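Local coordinates for protein TASOR (Homo sapiens, PDB 6SWG), which is a component of the HUSH complex, which maintains transcriptional silencing at H3K9me3-rich loci by promoting recruitment of the histone methyltransferase SETDB1 and of MORC2, at residues V9-Y13 with V35-F40. Residues are numbered along the deposited sequence; the frame is centred on the assembly and turned at random.
Sequences VLGEY and VSTPIF
Tyr13, Pro38, Leu10, Val9 and Phe40 form an apolar helix-on-loop contact with a CH-pi contact between Pro38 and Tyr13 in its middle, where the extended segment 35-40 folds back along helix 4-26 in this fragment of TASOR. No hydrogen bond crosses between the two segments, which meet mainly through apolar packing. Pro38 lies over one face of the Tyr13 ring, its CD 3.8 Å from the ring centroid and displaced toward the CG side, 25° off the normal. CG of Tyr13 stands anti to its backbone N (chi1 -175°), which carries the phenol toward the loop, and Tyr13 OH ends 3.7 Å from CB of Val35, the two side chains crossing at about a right angle. One turn earlier, Leu10 brings CD2 to 3.9 Å from CG of Pro38, and the same methyl touches the Pro38 carbonyl oxygen. A chain of another protein packs against Val9, Tyr13, Val35 and Ser36, and one of its acidic side chains accepts a hydrogen bond from the backbone N of Ile39; the contact thus contributes to a surface that meets a partner protein. At the far end of the loop segment Phe40 turns its ring edge to the helix, with CG1 of Val9 close to the ring plane and 3.5 Å from CZ of Phe40.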
ATOM      1  N   VAL C   9     -13.330   1.963   2.245  1.00 78.44           N
ATOM      2  CA  VAL C   9     -12.121   2.236   3.018  1.00 76.22           C
ATOM      3  C   VAL C   9     -12.336   3.406   3.979  1.00 74.83           C
ATOM      4  O   VAL C   9     -11.973   3.338   5.159  1.00 76.50           O
ATOM      5  CB  VAL C   9     -10.948   2.491   2.065  1.00 76.43           C
ATOM      6  CG1 VAL C   9      -9.792   2.837   2.918  1.00 78.90           C
ATOM      7  CG2 VAL C   9     -10.643   1.213   1.238  1.00 76.90           C
ATOM      8  N   LEU C  10     -12.927   4.489   3.493  1.00 76.55           N
ATOM      9  CA  LEU C  10     -13.233   5.611   4.369  1.00 77.05           C
ATOM     10  C   LEU C  10     -14.172   5.201   5.488  1.00 79.09           C
ATOM     11  O   LEU C  10     -14.037   5.704   6.610  1.00 79.70           O
ATOM     12  CB  LEU C  10     -13.879   6.740   3.582  1.00 79.05           C
ATOM     13  CG  LEU C  10     -13.010   7.407   2.527  1.00 83.14           C
ATOM     14  CD1 LEU C  10     -13.772   8.535   1.889  1.00 83.55           C
ATOM     15  CD2 LEU C  10     -11.700   7.893   3.147  1.00 80.66           C
ATOM     16  N   GLY C  11     -15.132   4.296   5.203  1.00 81.09           N
ATOM     17  CA  GLY C  11     -16.064   3.886   6.239  1.00 82.75           C
ATOM     18  C   GLY C  11     -15.344   3.099   7.300  1.00 84.11           C
ATOM     19  O   GLY C  11     -15.549   3.317   8.504  1.00 86.39           O
ATOM     20  N   GLU C  12     -14.440   2.212   6.870  1.00 84.57           N
ATOM     21  CA  GLU C  12     -13.611   1.505   7.842  1.00 82.46           C
ATOM     22  C   GLU C  12     -12.795   2.497   8.669  1.00 86.95           C
ATOM     23  O   GLU C  12     -12.675   2.349   9.889  1.00 87.28           O
ATOM     24  CB  GLU C  12     -12.709   0.508   7.133  1.00 74.71           C
ATOM     25  CG  GLU C  12     -13.432  -0.640   6.432  1.00 75.56           C
ATOM     26  CD  GLU C  12     -14.074  -1.617   7.366  1.00 79.66           C
ATOM     27  OE1 GLU C  12     -13.640  -1.768   8.556  1.00 81.82           O
ATOM     28  OE2 GLU C  12     -15.049  -2.263   6.918  1.00 83.12           O
ATOM     29  N   TYR C  13     -12.247   3.543   8.028  1.00 87.90           N
ATOM     30  CA  TYR C  13     -11.380   4.414   8.798  1.00 91.37           C
ATOM     31  C   TYR C  13     -12.200   5.185   9.818  1.00 85.84           C
ATOM     32  O   TYR C  13     -11.762   5.377  10.956  1.00 82.31           O
ATOM     33  CB  TYR C  13     -10.580   5.367   7.920  1.00103.22           C
ATOM     34  CG  TYR C  13      -9.591   6.178   8.747  1.00115.87           C
ATOM     35  CD1 TYR C  13      -9.895   7.472   9.158  1.00123.19           C
ATOM     36  CD2 TYR C  13      -8.364   5.633   9.161  1.00118.89           C
ATOM     37  CE1 TYR C  13      -9.005   8.205   9.938  1.00125.11           C
ATOM     38  CE2 TYR C  13      -7.466   6.374   9.944  1.00119.99           C
ATOM     39  CZ  TYR C  13      -7.798   7.648  10.316  1.00121.99           C
ATOM     40  OH  TYR C  13      -6.907   8.363  11.056  1.00122.79           O
ATOM     41  N   VAL C  35      -4.898  13.024  12.511  1.00161.34           N
ATOM     42  CA  VAL C  35      -4.492  12.327  11.301  1.00154.34           C
ATOM     43  C   VAL C  35      -5.580  12.518  10.257  1.00142.45           C
ATOM     44  O   VAL C  35      -6.758  12.264  10.519  1.00139.32           O
ATOM     45  CB  VAL C  35      -4.249  10.839  11.585  1.00159.76           C
ATOM     46  CG1 VAL C  35      -3.628  10.181  10.368  1.00165.29           C
ATOM     47  CG2 VAL C  35      -3.367  10.669  12.803  1.00158.91           C
ATOM     48  N   SER C  36      -5.192  12.949   9.068  1.00129.91           N
ATOM     49  CA  SER C  36      -6.153  13.194   8.010  1.00121.67           C
ATOM     50  C   SER C  36      -6.790  11.894   7.545  1.00113.51           C
ATOM     51  O   SER C  36      -6.272  10.783   7.771  1.00111.55           O
ATOM     52  CB  SER C  36      -5.474  13.881   6.840  1.00126.46           C
ATOM     53  OG  SER C  36      -4.078  13.568   6.814  1.00127.64           O
ATOM     54  N   THR C  37      -7.981  12.023   6.932  1.00114.70           N
ATOM     55  CA  THR C  37      -8.604  10.783   6.496  1.00112.17           C
ATOM     56  C   THR C  37      -7.924  10.258   5.230  1.00112.38           C
ATOM     57  O   THR C  37      -7.403  11.027   4.420  1.00117.46           O
ATOM     58  CB  THR C  37     -10.095  10.968   6.229  1.00120.09           C
ATOM     59  OG1 THR C  37     -10.286  11.819   5.094  1.00129.23           O
ATOM     60  CG2 THR C  37     -10.787  11.589   7.424  1.00119.40           C
ATOM     61  N   PRO C  38      -7.933   8.955   5.022  1.00108.41           N
ATOM     62  CA  PRO C  38      -7.210   8.404   3.871  1.00107.64           C
ATOM     63  C   PRO C  38      -7.661   9.014   2.544  1.00110.40           C
ATOM     64  O   PRO C  38      -8.762   9.573   2.427  1.00109.29           O
ATOM     65  CB  PRO C  38      -7.510   6.901   3.942  1.00 97.94           C
ATOM     66  CG  PRO C  38      -8.515   6.726   4.981  1.00 91.67           C
ATOM     67  CD  PRO C  38      -8.535   7.903   5.868  1.00 96.35           C
ATOM     68  N   ILE C  39      -6.762   8.906   1.538  1.00112.58           N
ATOM     69  CA  ILE C  39      -6.912   9.524   0.221  1.00119.29           C
ATOM     70  C   ILE C  39      -6.354   8.575  -0.832  1.00124.25           C
ATOM     71  O   ILE C  39      -5.460   7.771  -0.555  1.00117.28           O
ATOM     72  CB  ILE C  39      -6.196  10.891   0.166  1.00121.95           C
ATOM     73  CG1 ILE C  39      -4.698  10.728   0.475  1.00119.86           C
ATOM     74  CG2 ILE C  39      -6.853  11.873   1.142  1.00119.38           C
ATOM     75  CD1 ILE C  39      -3.873  12.014   0.351  1.00125.64           C
ATOM     76  N   PHE C  40      -6.867   8.676  -2.056  1.00139.92           N
ATOM     77  CA  PHE C  40      -6.534   7.712  -3.102  1.00147.53           C
ATOM     78  C   PHE C  40      -6.168   8.428  -4.404  1.00160.75           C
ATOM     79  O   PHE C  40      -6.825   8.269  -5.434  1.00166.94           O
ATOM     80  CB  PHE C  40      -7.707   6.738  -3.304  1.00148.41           C
ATOM     81  CG  PHE C  40      -8.237   6.177  -2.025  1.00138.68           C
ATOM     82  CD1 PHE C  40      -7.663   5.047  -1.458  1.00130.85           C
ATOM     83  CD2 PHE C  40      -9.296   6.811  -1.357  1.00135.95           C
ATOM     84  CE1 PHE C  40      -8.131   4.555  -0.227  1.00122.05           C
ATOM     85  CE2 PHE C  40      -9.778   6.329  -0.140  1.00125.81           C
ATOM     86  CZ  PHE C  40      -9.194   5.192   0.430  1.00119.56           C
TER